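Local coordinates for protein D-glycerate 3-kinase (PDB 6CKG) that probably phosphorylates D-glycerate at its 3-hydroxyl with ATP, as a P-loop kinase of the D-glycerate 3-kinase family, at residues M82-F87 and V177-W182; G111-H116 and G181-F186; E122-K127 and A147-Y152. One frame throughout, in Å; residues are numbered along the deposited sequence. Where two conformers were deposited one is given.

Contact 1. Residues M82-F87 and V177-W182; sequences MSLDDF and VIFEGW. With EDO (1,2-ethanediol), chain C; EDO (1,2-ethanediol), chain D.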
ATOM      1  N   MET A  82       0.468   0.422  10.093  1.00 30.50           N
ATOM      2  CA  MET A  82       0.683  -0.834   9.379  1.00 27.12           C
ATOM      3  C   MET A  82       1.177  -0.518   7.972  1.00 33.18           C
ATOM      4  O   MET A  82       0.508   0.208   7.223  1.00 28.79           O
ATOM      5  CB  MET A  82      -0.603  -1.664   9.298  1.00 31.26           C
ATOM      6  CG  MET A  82      -0.897  -2.457  10.541  1.00 33.65           C
ATOM      7  SD  MET A  82      -2.501  -3.269  10.508  1.00 37.84           S
ATOM      8  CE  MET A  82      -2.364  -4.270   9.010  1.00 33.44           C
ATOM      9  N   SER A  83       2.337  -1.057   7.613  1.00 26.23           N
ATOM     10  CA  SER A  83       2.876  -0.943   6.266  1.00 28.51           C
ATOM     11  C   SER A  83       2.741  -2.291   5.566  1.00 29.82           C
ATOM     12  O   SER A  83       3.153  -3.316   6.113  1.00 27.78           O
ATOM     13  CB  SER A  83       4.339  -0.508   6.300  1.00 31.63           C
ATOM     14  OG  SER A  83       4.472   0.681   7.035  1.00 39.00           O
ATOM     15  N   LEU A  84       2.174  -2.284   4.361  1.00 28.71           N
ATOM     16  CA  LEU A  84       1.900  -3.536   3.653  1.00 24.17           C
ATOM     17  C   LEU A  84       3.144  -4.418   3.517  1.00 26.01           C
ATOM     18  O   LEU A  84       3.062  -5.644   3.663  1.00 29.89           O
ATOM     19  CB  LEU A  84       1.317  -3.229   2.277  1.00 23.84           C
ATOM     20  CG  LEU A  84       0.918  -4.439   1.434  1.00 23.73           C
ATOM     21  CD1 LEU A  84      -0.231  -5.149   2.122  1.00 27.24           C
ATOM     22  CD2 LEU A  84       0.504  -3.956   0.039  1.00 21.66           C
ATOM     23  N   ASP A  85       4.304  -3.818   3.247  1.00 24.13           N
ATOM     24  CA  ASP A  85       5.515  -4.609   3.028  1.00 28.14           C
ATOM     25  C   ASP A  85       5.942  -5.373   4.278  1.00 36.57           C
ATOM     26  O   ASP A  85       6.639  -6.384   4.169  1.00 32.67           O
ATOM     27  CB  ASP A  85       6.667  -3.717   2.588  1.00 30.35           C
ATOM     28  CG  ASP A  85       6.444  -3.085   1.240  1.00 35.73           C
ATOM     29  OD1 ASP A  85       5.307  -3.140   0.705  1.00 34.06           O
ATOM     30  OD2 ASP A  85       7.427  -2.518   0.725  1.00 42.00           O
ATOM     31  N   ASP A  86       5.573  -4.901   5.471  1.00 29.55           N
ATOM     32  CA  ASP A  86       5.929  -5.648   6.672  1.00 30.33           C
ATOM     33  C   ASP A  86       5.117  -6.924   6.814  1.00 27.92           C
ATOM     34  O   ASP A  86       5.410  -7.733   7.703  1.00 29.19           O
ATOM     35  CB  ASP A  86       5.744  -4.781   7.919  1.00 34.17           C
ATOM     36  CG  ASP A  86       6.828  -3.754   8.062  1.00 31.58           C
ATOM     37  OD1 ASP A  86       8.012  -4.144   7.990  1.00 32.99           O
ATOM     38  OD2 ASP A  86       6.495  -2.551   8.209  1.00 37.90           O
ATOM     39  N   PHE A  87       4.126  -7.119   5.948  1.00 26.46           N
ATOM     40  CA  PHE A  87       3.230  -8.262   5.977  1.00 22.97           C
ATOM     41  C   PHE A  87       3.439  -9.203   4.783  1.00 22.61           C
ATOM     42  O   PHE A  87       2.578 -10.042   4.499  1.00 25.22           O
ATOM     43  CB  PHE A  87       1.785  -7.773   6.041  1.00 21.68           C
ATOM     44  CG  PHE A  87       1.419  -7.147   7.366  1.00 27.03           C
ATOM     45  CD1 PHE A  87       1.697  -5.811   7.628  1.00 28.56           C
ATOM     46  CD2 PHE A  87       0.792  -7.897   8.344  1.00 25.44           C
ATOM     47  CE1 PHE A  87       1.365  -5.246   8.849  1.00 33.51           C
ATOM     48  CE2 PHE A  87       0.459  -7.331   9.576  1.00 29.06           C
ATOM     49  CZ  PHE A  87       0.746  -6.012   9.824  1.00 30.24           C
ATOM     50  N   VAL A 177      -5.270   4.543  12.947  1.00 26.39           N
ATOM     51  CA  VAL A 177      -4.384   3.560  12.334  1.00 25.78           C
ATOM     52  C   VAL A 177      -4.106   4.018  10.911  1.00 26.13           C
ATOM     53  O   VAL A 177      -5.040   4.244  10.132  1.00 30.01           O
ATOM     54  CB  VAL A 177      -4.993   2.149  12.357  1.00 27.81           C
ATOM     55  CG1 VAL A 177      -4.159   1.163  11.492  1.00 23.54           C
ATOM     56  CG2 VAL A 177      -5.079   1.639  13.802  1.00 31.39           C
ATOM     57  N   ILE A 178      -2.829   4.203  10.589  1.00 22.11           N
ATOM     58  CA  ILE A 178      -2.400   4.428   9.214  1.00 28.74           C
ATOM     59  C   ILE A 178      -2.040   3.067   8.622  1.00 31.88           C
ATOM     60  O   ILE A 178      -1.157   2.368   9.140  1.00 27.87           O
ATOM     61  CB  ILE A 178      -1.206   5.395   9.152  1.00 28.01           C
ATOM     62  CG1 ILE A 178      -1.516   6.708   9.875  1.00 29.57           C
ATOM     63  CG2 ILE A 178      -0.800   5.665   7.692  1.00 24.82           C
ATOM     64  CD1 ILE A 178      -2.624   7.492   9.257  1.00 38.09           C
ATOM     65  N   PHE A 179      -2.731   2.675   7.553  1.00 27.67           N
ATOM     66  CA  PHE A 179      -2.475   1.397   6.871  1.00 26.10           C
ATOM     67  C   PHE A 179      -2.089   1.710   5.429  1.00 27.37           C
ATOM     68  O   PHE A 179      -2.953   2.020   4.601  1.00 21.67           O
ATOM     69  CB  PHE A 179      -3.696   0.481   6.950  1.00 25.28           C
ATOM     70  CG  PHE A 179      -3.550  -0.834   6.162  1.00 30.33           C
ATOM     71  CD1 PHE A 179      -2.304  -1.406   5.944  1.00 29.81           C
ATOM     72  CD2 PHE A 179      -4.672  -1.468   5.641  1.00 29.99           C
ATOM     73  CE1 PHE A 179      -2.175  -2.606   5.210  1.00 30.73           C
ATOM     74  CE2 PHE A 179      -4.557  -2.662   4.921  1.00 29.12           C
ATOM     75  CZ  PHE A 179      -3.296  -3.232   4.719  1.00 27.48           C
ATOM     76  N   GLU A 180      -0.793   1.657   5.129  1.00 24.62           N
ATOM     77  CA  GLU A 180      -0.263   2.168   3.875  1.00 31.51           C
ATOM     78  C   GLU A 180       0.354   1.055   3.038  1.00 31.37           C
ATOM     79  O   GLU A 180       0.767   0.010   3.549  1.00 27.72           O
ATOM     80  CB  GLU A 180       0.788   3.243   4.125  1.00 33.99           C
ATOM     81  CG  GLU A 180       1.915   2.783   5.002  1.00 44.53           C
ATOM     82  CD  GLU A 180       3.254   2.960   4.337  1.00 57.06           C
ATOM     83  OE1 GLU A 180       3.291   2.994   3.086  1.00 64.50           O
ATOM     84  OE2 GLU A 180       4.264   3.061   5.064  1.00 56.21           O
ATOM     85  N   GLY A 181       0.435   1.301   1.735  1.00 25.41           N
ATOM     86  CA  GLY A 181       0.982   0.300   0.841  1.00 29.19           C
ATOM     87  C   GLY A 181       0.921   0.707  -0.611  1.00 29.39           C
ATOM     88  O   GLY A 181       0.004   1.424  -1.013  1.00 24.61           O
ATOM     89  N   TRP A 182       1.891   0.242  -1.410  1.00 27.45           N
ATOM     90  CA  TRP A 182       1.953   0.643  -2.813  1.00 32.78           C
ATOM     91  C   TRP A 182       0.702   0.216  -3.583  1.00 24.96           C
ATOM     92  O   TRP A 182       0.346   0.841  -4.580  1.00 23.68           O
ATOM     93  CB  TRP A 182       3.214   0.062  -3.462  1.00 25.25           C
ATOM     94  CG  TRP A 182       3.125  -1.419  -3.726  1.00 27.26           C
ATOM     95  CD1 TRP A 182       3.439  -2.425  -2.859  1.00 27.86           C
ATOM     96  CD2 TRP A 182       2.682  -2.057  -4.939  1.00 27.76           C
ATOM     97  NE1 TRP A 182       3.232  -3.652  -3.455  1.00 25.97           N
ATOM     98  CE2 TRP A 182       2.761  -3.450  -4.729  1.00 25.56           C
ATOM     99  CE3 TRP A 182       2.234  -1.580  -6.178  1.00 27.14           C
ATOM    100  CZ2 TRP A 182       2.412  -4.380  -5.713  1.00 25.60           C
ATOM    101  CZ3 TRP A 182       1.883  -2.501  -7.161  1.00 28.65           C
ATOM    102  CH2 TRP A 182       1.969  -3.889  -6.921  1.00 28.19           C
TER
HETATM  103  C1  EDO C 401       5.196  -2.531  11.811  1.00 34.70           C
HETATM  104  O1  EDO C 401       6.431  -2.982  11.216  1.00 33.34           O
HETATM  105  C2  EDO C 401       4.043  -2.835  10.861  1.00 34.47           C
HETATM  106  O2  EDO C 401       4.248  -2.112   9.638  1.00 30.94           O
HETATM  107  C1  EDO D 402       3.352   6.997  -0.205  1.00 74.98           C
HETATM  108  O1  EDO D 402       3.959   6.826  -1.490  1.00 78.03           O
HETATM  109  C2  EDO D 402       3.582   5.765   0.665  1.00 69.34           C
HETATM  110  O2  EDO D 402       2.481   4.854   0.543  1.00 69.55           O
HETATM  111  O   HOH W   1       4.155  -0.766   0.101  1.00 29.79           O
HETATM  112  O   HOH W   2       4.238  -5.076  -0.936  1.00 30.11           O

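Contact 2. Residues G111-H116 and G181-F186; sequences GPAGTH and GWMNGF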
ATOM      1  N   GLY A 111       6.184  -9.035  -3.769  1.00 26.34           N
ATOM      2  CA  GLY A 111       5.765  -7.819  -4.423  1.00 23.46           C
ATOM      3  C   GLY A 111       4.269  -7.742  -4.641  1.00 26.02           C
ATOM      4  O   GLY A 111       3.541  -7.036  -3.934  1.00 31.27           O
ATOM      5  N   PRO A 112       3.783  -8.464  -5.639  1.00 28.95           N
ATOM      6  CA  PRO A 112       2.405  -8.284  -6.101  1.00 27.28           C
ATOM      7  C   PRO A 112       1.418  -9.061  -5.240  1.00 27.42           C
ATOM      8  O   PRO A 112       1.794  -9.789  -4.319  1.00 26.12           O
ATOM      9  CB  PRO A 112       2.441  -8.829  -7.538  1.00 29.49           C
ATOM     10  CG  PRO A 112       3.557  -9.771  -7.551  1.00 33.29           C
ATOM     11  CD  PRO A 112       4.587  -9.257  -6.585  1.00 27.64           C
ATOM     12  N   ALA A 113       0.134  -8.870  -5.564  1.00 24.30           N
ATOM     13  CA  ALA A 113      -0.962  -9.574  -4.918  1.00 21.98           C
ATOM     14  C   ALA A 113      -0.712 -11.074  -4.916  1.00 27.94           C
ATOM     15  O   ALA A 113      -0.421 -11.677  -5.959  1.00 30.75           O
ATOM     16  CB  ALA A 113      -2.285  -9.249  -5.631  1.00 27.19           C
ATOM     17  N   GLY A 114      -0.828 -11.671  -3.730  1.00 29.03           N
ATOM     18  CA  GLY A 114      -0.520 -13.064  -3.496  1.00 26.34           C
ATOM     19  C   GLY A 114       0.701 -13.277  -2.621  1.00 28.21           C
ATOM     20  O   GLY A 114       0.831 -14.344  -2.004  1.00 27.78           O
ATOM     21  N   THR A 115       1.603 -12.299  -2.559  1.00 24.01           N
ATOM     22  CA  THR A 115       2.851 -12.439  -1.820  1.00 24.79           C
ATOM     23  C   THR A 115       2.771 -11.862  -0.402  1.00 26.78           C
ATOM     24  O   THR A 115       3.803 -11.717   0.252  1.00 26.37           O
ATOM     25  CB  THR A 115       3.997 -11.772  -2.591  1.00 28.34           C
ATOM     26  OG1 THR A 115       3.792 -10.352  -2.640  1.00 31.31           O
ATOM     27  CG2 THR A 115       4.113 -12.342  -4.049  1.00 25.97           C
ATOM     28  N   HIS A 116       1.571 -11.540   0.082  1.00 26.55           N
ATOM     29  CA  HIS A 116       1.362 -11.034   1.433  1.00 25.02           C
ATOM     30  C   HIS A 116       0.636 -12.075   2.264  1.00 28.89           C
ATOM     31  O   HIS A 116      -0.119 -12.903   1.741  1.00 26.73           O
ATOM     32  CB  HIS A 116       0.563  -9.711   1.426  1.00 24.83           C
ATOM     33  CG  HIS A 116       1.192  -8.652   0.583  1.00 24.31           C
ATOM     34  ND1 HIS A 116       0.813  -8.425  -0.724  1.00 26.57           N
ATOM     35  CD2 HIS A 116       2.214  -7.799   0.834  1.00 24.95           C
ATOM     36  CE1 HIS A 116       1.566  -7.469  -1.237  1.00 23.65           C
ATOM     37  NE2 HIS A 116       2.430  -7.076  -0.318  1.00 23.49           N
ATOM     38  N   GLY A 181       0.435   1.301   1.735  1.00 25.41           N
ATOM     39  CA  GLY A 181       0.982   0.300   0.841  1.00 29.19           C
ATOM     40  C   GLY A 181       0.921   0.707  -0.611  1.00 29.39           C
ATOM     41  O   GLY A 181       0.004   1.424  -1.013  1.00 24.61           O
ATOM     42  N   TRP A 182       1.891   0.242  -1.410  1.00 27.45           N
ATOM     43  CA  TRP A 182       1.953   0.643  -2.813  1.00 32.78           C
ATOM     44  C   TRP A 182       0.702   0.216  -3.583  1.00 24.96           C
ATOM     45  O   TRP A 182       0.346   0.841  -4.580  1.00 23.68           O
ATOM     46  CB  TRP A 182       3.214   0.062  -3.462  1.00 25.25           C
ATOM     47  CG  TRP A 182       3.125  -1.419  -3.726  1.00 27.26           C
ATOM     48  CD1 TRP A 182       3.439  -2.425  -2.859  1.00 27.86           C
ATOM     49  CD2 TRP A 182       2.682  -2.057  -4.939  1.00 27.76           C
ATOM     50  NE1 TRP A 182       3.232  -3.652  -3.455  1.00 25.97           N
ATOM     51  CE2 TRP A 182       2.761  -3.450  -4.729  1.00 25.56           C
ATOM     52  CE3 TRP A 182       2.234  -1.580  -6.178  1.00 27.14           C
ATOM     53  CZ2 TRP A 182       2.412  -4.380  -5.713  1.00 25.60           C
ATOM     54  CZ3 TRP A 182       1.883  -2.501  -7.161  1.00 28.65           C
ATOM     55  CH2 TRP A 182       1.969  -3.889  -6.921  1.00 28.19           C
ATOM     56  N   MET A 183       0.029  -0.841  -3.141  1.00 25.70           N
ATOM     57  CA  MET A 183      -1.166  -1.334  -3.807  1.00 24.92           C
ATOM     58  C   MET A 183      -2.384  -1.321  -2.892  1.00 23.95           C
ATOM     59  O   MET A 183      -3.364  -2.019  -3.172  1.00 24.74           O
ATOM     60  CB  MET A 183      -0.931  -2.753  -4.359  1.00 25.69           C
ATOM     61  CG  MET A 183      -0.424  -3.764  -3.310  1.00 21.17           C
ATOM     62  SD  MET A 183      -0.481  -5.533  -3.777  1.00 26.69           S
ATOM     63  CE  MET A 183      -2.183  -5.919  -3.365  1.00 22.16           C
ATOM     64  N   ASN A 184      -2.347  -0.570  -1.788  1.00 24.75           N
ATOM     65  CA  ASN A 184      -3.484  -0.589  -0.880  1.00 22.72           C
ATOM     66  C   ASN A 184      -4.726  -0.076  -1.601  1.00 21.67           C
ATOM     67  O   ASN A 184      -4.681   0.939  -2.302  1.00 22.95           O
ATOM     68  CB  ASN A 184      -3.189   0.241   0.386  1.00 22.39           C
ATOM     69  CG  ASN A 184      -2.507  -0.582   1.462  1.00 27.72           C
ATOM     70  OD1 ASN A 184      -1.865  -1.594   1.162  1.00 27.19           O
ATOM     71  ND2 ASN A 184      -2.644  -0.163   2.724  1.00 26.92           N
ATOM     72  N   GLY A 185      -5.831  -0.795  -1.459  1.00 23.50           N
ATOM     73  CA  GLY A 185      -7.058  -0.394  -2.118  1.00 23.04           C
ATOM     74  C   GLY A 185      -7.177  -0.811  -3.582  1.00 25.90           C
ATOM     75  O   GLY A 185      -8.264  -0.681  -4.158  1.00 27.96           O
ATOM     76  N   PHE A 186      -6.118  -1.335  -4.195  1.00 23.40           N
ATOM     77  CA  PHE A 186      -6.223  -1.796  -5.583  1.00 22.89           C
ATOM     78  C   PHE A 186      -7.357  -2.805  -5.714  1.00 24.21           C
ATOM     79  O   PHE A 186      -7.517  -3.689  -4.866  1.00 28.64           O
ATOM     80  CB  PHE A 186      -4.911  -2.429  -6.049  1.00 19.84           C
ATOM     81  CG  PHE A 186      -3.863  -1.431  -6.440  1.00 22.07           C
ATOM     82  CD1 PHE A 186      -3.991  -0.101  -6.088  1.00 21.21           C
ATOM     83  CD2 PHE A 186      -2.755  -1.823  -7.173  1.00 22.42           C
ATOM     84  CE1 PHE A 186      -3.018   0.832  -6.445  1.00 23.08           C
ATOM     85  CE2 PHE A 186      -1.777  -0.908  -7.540  1.00 23.48           C
ATOM     86  CZ  PHE A 186      -1.915   0.426  -7.186  1.00 23.94           C
TER
HETATM   87  O   HOH W   2       4.238  -5.076  -0.936  1.00 30.11           O

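Contact 3. Residues E122-K127 and A147-Y152; sequences EQCLAK and AQLPIY. With EDO (1,2-ethanediol), chain C.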
ATOM      1  N   GLU A 122      -5.119  -9.558   8.344  1.00 30.28           N
ATOM      2  CA  GLU A 122      -6.457  -9.492   8.914  1.00 34.16           C
ATOM      3  C   GLU A 122      -6.411  -9.575  10.433  1.00 37.26           C
ATOM      4  O   GLU A 122      -7.112  -8.818  11.114  1.00 36.33           O
ATOM      5  CB  GLU A 122      -7.338 -10.599   8.341  1.00 31.97           C
ATOM      6  CG  GLU A 122      -7.607 -10.436   6.866  1.00 42.93           C
ATOM      7  CD  GLU A 122      -8.587 -11.457   6.337  1.00 53.56           C
ATOM      8  OE1 GLU A 122      -9.471 -11.892   7.109  1.00 61.70           O
ATOM      9  OE2 GLU A 122      -8.462 -11.830   5.151  1.00 54.58           O
ATOM     10  N   GLN A 123      -5.588 -10.478  10.980  1.00 34.98           N
ATOM     11  CA  GLN A 123      -5.463 -10.582  12.431  1.00 28.81           C
ATOM     12  C   GLN A 123      -4.981  -9.265  13.036  1.00 32.81           C
ATOM     13  O   GLN A 123      -5.514  -8.804  14.051  1.00 31.89           O
ATOM     14  CB  GLN A 123      -4.518 -11.740  12.815  1.00 29.03           C
ATOM     15  CG  GLN A 123      -4.314 -11.907  14.329  1.00 40.32           C
ATOM     16  CD  GLN A 123      -3.290 -12.993  14.708  1.00 55.35           C
ATOM     17  OE1 GLN A 123      -2.268 -13.171  14.042  1.00 58.07           O
ATOM     18  NE2 GLN A 123      -3.573 -13.719  15.786  1.00 55.96           N
ATOM     19  N   CYS A 124      -3.967  -8.642  12.430  1.00 29.75           N
ATOM     20  CA  CYS A 124      -3.411  -7.430  13.028  1.00 29.90           C
ATOM     21  C   CYS A 124      -4.377  -6.262  12.919  1.00 34.69           C
ATOM     22  O   CYS A 124      -4.536  -5.491  13.870  1.00 32.43           O
ATOM     23  CB  CYS A 124      -2.075  -7.085  12.375  1.00 26.58           C
ATOM     24  SG  CYS A 124      -0.760  -8.231  12.958  1.00 33.33           S
ATOM     25  N   LEU A 125      -5.053  -6.122  11.780  1.00 29.23           N
ATOM     26  CA  LEU A 125      -5.986  -5.012  11.645  1.00 35.61           C
ATOM     27  C   LEU A 125      -7.178  -5.186  12.575  1.00 35.57           C
ATOM     28  O   LEU A 125      -7.637  -4.218  13.186  1.00 35.84           O
ATOM     29  CB  LEU A 125      -6.426  -4.872  10.186  1.00 31.09           C
ATOM     30  CG  LEU A 125      -7.089  -3.539   9.808  1.00 35.36           C
ATOM     31  CD1 LEU A 125      -6.494  -2.360  10.591  1.00 34.80           C
ATOM     32  CD2 LEU A 125      -6.914  -3.312   8.320  1.00 30.96           C
ATOM     33  N   ALA A 126      -7.678  -6.414  12.725  1.00 34.00           N
ATOM     34  CA  ALA A 126      -8.763  -6.630  13.678  1.00 35.45           C
ATOM     35  C   ALA A 126      -8.303  -6.364  15.109  1.00 38.59           C
ATOM     36  O   ALA A 126      -9.050  -5.793  15.917  1.00 40.03           O
ATOM     37  CB  ALA A 126      -9.318  -8.046  13.543  1.00 38.14           C
ATOM     38  N   LYS A 127      -7.068  -6.747  15.433  1.00 35.93           N
ATOM     39  CA  LYS A 127      -6.530  -6.466  16.761  1.00 35.88           C
ATOM     40  C   LYS A 127      -6.461  -4.965  17.015  1.00 35.38           C
ATOM     41  O   LYS A 127      -6.872  -4.486  18.078  1.00 34.88           O
ATOM     42  CB  LYS A 127      -5.148  -7.106  16.911  1.00 34.22           C
ATOM     43  CG  LYS A 127      -4.627  -7.168  18.357  1.00 42.71           C
ATOM     44  CD  LYS A 127      -5.443  -8.130  19.206  1.00 53.86           C
ATOM     45  CE  LYS A 127      -4.825  -8.346  20.585  1.00 62.77           C
ATOM     46  NZ  LYS A 127      -3.586  -9.169  20.513  1.00 69.32           N
ATOM     47  N   ALA A 147      -1.190  -4.768  20.979  1.00 42.30           N
ATOM     48  CA  ALA A 147      -1.039  -5.542  19.759  1.00 37.90           C
ATOM     49  C   ALA A 147       0.440  -5.608  19.406  1.00 41.29           C
ATOM     50  O   ALA A 147       1.248  -4.805  19.878  1.00 41.06           O
ATOM     51  CB  ALA A 147      -1.841  -4.942  18.605  1.00 36.94           C
ATOM     52  N   GLN A 148       0.791  -6.607  18.603  1.00 42.21           N
ATOM     53  CA  GLN A 148       2.152  -6.804  18.125  0.55 42.76           C
ATOM     54  C   GLN A 148       2.127  -6.818  16.604  1.00 37.19           C
ATOM     55  O   GLN A 148       1.331  -7.547  16.003  1.00 39.72           O
ATOM     56  CB  GLN A 148       2.757  -8.110  18.664  0.55 46.15           C
ATOM     57  CG  GLN A 148       2.993  -8.152  20.180  0.55 50.99           C
ATOM     58  CD  GLN A 148       1.724  -8.411  20.981  0.55 52.21           C
ATOM     59  OE1 GLN A 148       0.828  -9.133  20.538  0.55 51.76           O
ATOM     60  NE2 GLN A 148       1.640  -7.809  22.165  0.55 49.41           N
ATOM     61  N   LEU A 149       2.982  -6.010  15.988  1.00 35.28           N
ATOM     62  CA  LEU A 149       2.990  -5.959  14.536  1.00 29.87           C
ATOM     63  C   LEU A 149       4.295  -6.503  13.965  1.00 30.28           C
ATOM     64  O   LEU A 149       5.362  -6.341  14.567  1.00 34.88           O
ATOM     65  CB  LEU A 149       2.778  -4.523  14.042  1.00 30.21           C
ATOM     66  CG  LEU A 149       1.503  -3.865  14.581  1.00 32.73           C
ATOM     67  CD1 LEU A 149       1.383  -2.433  14.107  1.00 23.60           C
ATOM     68  CD2 LEU A 149       0.267  -4.659  14.183  1.00 37.90           C
ATOM     69  N   PRO A 150       4.247  -7.151  12.803  1.00 33.72           N
ATOM     70  CA  PRO A 150       5.454  -7.770  12.250  1.00 32.26           C
ATOM     71  C   PRO A 150       6.369  -6.735  11.613  1.00 33.23           C
ATOM     72  O   PRO A 150       5.965  -5.619  11.282  1.00 28.85           O
ATOM     73  CB  PRO A 150       4.908  -8.737  11.191  1.00 34.08           C
ATOM     74  CG  PRO A 150       3.654  -8.061  10.707  1.00 30.80           C
ATOM     75  CD  PRO A 150       3.059  -7.419  11.973  1.00 31.52           C
ATOM     76  N   ILE A 151       7.628  -7.131  11.474  1.00 33.14           N
ATOM     77  CA  ILE A 151       8.647  -6.370  10.767  1.00 32.90           C
ATOM     78  C   ILE A 151       9.251  -7.289   9.720  1.00 30.18           C
ATOM     79  O   ILE A 151       9.590  -8.437  10.025  1.00 33.13           O
ATOM     80  CB  ILE A 151       9.738  -5.855  11.724  1.00 33.04           C
ATOM     81  CG1 ILE A 151       9.146  -4.839  12.705  1.00 34.77           C
ATOM     82  CG2 ILE A 151      10.905  -5.258  10.944  1.00 35.63           C
ATOM     83  CD1 ILE A 151      10.111  -4.405  13.814  1.00 34.04           C
ATOM     84  N   TYR A 152       9.397  -6.793   8.499  1.00 27.11           N
ATOM     85  CA  TYR A 152       9.964  -7.574   7.402  1.00 27.80           C
ATOM     86  C   TYR A 152      11.346  -7.027   7.054  1.00 33.28           C
ATOM     87  O   TYR A 152      11.505  -5.822   6.823  1.00 35.76           O
ATOM     88  CB  TYR A 152       9.028  -7.549   6.188  1.00 27.33           C
ATOM     89  CG  TYR A 152       9.421  -8.487   5.050  1.00 27.44           C
ATOM     90  CD1 TYR A 152       8.998  -9.825   5.033  1.00 26.59           C
ATOM     91  CD2 TYR A 152      10.199  -8.031   4.001  1.00 27.58           C
ATOM     92  CE1 TYR A 152       9.342 -10.686   3.987  1.00 26.86           C
ATOM     93  CE2 TYR A 152      10.537  -8.875   2.936  1.00 34.77           C
ATOM     94  CZ  TYR A 152      10.110 -10.200   2.945  1.00 31.97           C
ATOM     95  OH  TYR A 152      10.441 -11.022   1.903  1.00 27.93           O
TER
HETATM   96  C1  EDO C 401       5.196  -2.531  11.811  1.00 34.70           C
HETATM   97  O1  EDO C 401       6.431  -2.982  11.216  1.00 33.34           O
HETATM   98  C2  EDO C 401       4.043  -2.835  10.861  1.00 34.47           C
HETATM   99  O2  EDO C 401       4.248  -2.112   9.638  1.00 30.94           O

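Contact 1. Residues M82-F87 and V177-W182
M82 and S83, at the end of strand 79-83, pair in parallel with F179 and E180 of strand 176-180, and the touching parts point only 18° apart. This is the pairing of the edge strand with its neighbour in the 2-3-1-4-5 parallel sheet of a P-loop kinase fold. Three backbone bonds make it: M82 N to I178 O (2.7 Å), E180 N to M82 O (2.9 Å) and L84 N to E180 O (2.8 Å). The last continues the pairing into the 3-10 turn at L84-D86.

M82 and F179 share one face of the sheet. M82 bends at its far end (chi3 57°), which sets CE over one face of the phenyl ring, near the rim. The sulfur SD stands above the ring, 5.3 Å from the F179 centroid, in a distant Met-aromatic contact. L121 and L128 of helix 118-129 also touch M82.

S83 and E180 lie on the other face. E180 bends at chi2, bringing OE2 to 3.1 Å from S83 OG. OE2 also has a weak bond to T64. An ethanediol, probably from the crystallisation liquor, accepts from S83 N and donates to D86 OD2.

L84 CB rests on G181 CA. D85 OD2 forms a salt bridge with K154. D85 OD1 accepts from a water at 2.7 Å, and that water accepts from W182 N at 2.9 Å.

Contact 2. Residues G111-H116 and G181-F186
M183 reaches from the loop after strand 176-180 into the bend formed by G111-H116. This is the close-fitting apolar part of the contact. Its CG lies between the backbone N and the carbonyl carbon (chi1 54°), and the chain then runs out straight before it turns at the sulfur. SD comes within 3.8 Å of A113 N and, obliquely to the imidazole ring, within 3.8 Å of H116 CE1. The methyl CE ends 4.0 Å from A113 CB. Within its own segment, M183 CB sits over the centre of one face of the W182 indole. L235 of helix 225-236 touches both A113 and M183.

Both loops lie on the carboxyl-end side of the parallel sheet, where the active site of a P-loop kinase is found; only 181-186 follows a strand directly. It is folded by two overlapping turns, type I from G181 to N184 and type II from M183 to F186. The other loop has a type II turn from P112 to T115, pinned by the T115 hydroxyl: OG1 accepts from G111 N (3.0 Å) and donates to P112 O (2.7 Å).

The W182 side is polar and water-linked. G111 O meets the indole edge near both CZ2 and NE1, and its bond from W182 NE1 is weak, 3.4 Å long and bent to 134°. A water bridges the two rings, accepting a weak bond from W182 NE1 and lying 2.8 Å from H116 NE2. The opposite imidazole nitrogen, ND1, is bonded to Y238 OH.

Contact 3. Residues E122-K127 and A147-Y152
C124 and K127, one helical turn apart, carry the helix side of this contact against A147-P150 of strand 146-153. Segments 122-127 and 147-152 run roughly antiparallel, 145° apart in direction and 8.7 Å apart at the closest approach of their axes.

Most of the contact is apolar. C124 CB meets the branch CD2 of L149 at 3.8 Å. The thiol is turned across the strand, with SG anti to the carbonyl carbon of C124 (chi1 -74°), which lets it reach P150 CD at 4.0 Å. F87 touches both C124 and P150. At the other end the stem of K127 is used rather than its charge: CG lies 3.6 Å from A147 CB. L128, on the same helix, also packs on A147.

Polar groups play a small part. C124 SG is 3.8 Å from Q148 O, a plain contact. The side chain of Q148 has two conformers, and in one of them its amide nitrogen has a weak bond to E169 on the partner strand.

An ethanediol, probably from the crystallisation liquor, lies on the strand side alone. It donates from O1 to P150 O at 2.7 Å, and its carbons lie against L149 CB.

Strand 146-153 pairs with strand 162-171 in a two-stranded antiparallel sheet. Helix 118-129 lies between this small sheet, touched through C124 and K127, and the main parallel sheet of the P-loop kinase fold, whose M82 touches L121 and L128.

In the fold
Contacts 1 and 2 are central and buried. Contact 3 lies further out and is still largely buried, with K127 and Q148 at its exposed side. Contacts 1 and 2 share G181 and W182. L84 of contact 1 packs on H116, M183 and N184 of contact 2, and one water serves both. Contact 3 is nested along the chain inside the loops closed by the other two. It meets contact 1 where D86 OD1 bonds Y152 N, and one ethanediol touches both. The chemistry follows position: backbone bonds between strands in contact 1, a thioether and weak or water-borne bonds between loops in contact 2, and apolar helix-to-strand packing in contact 3.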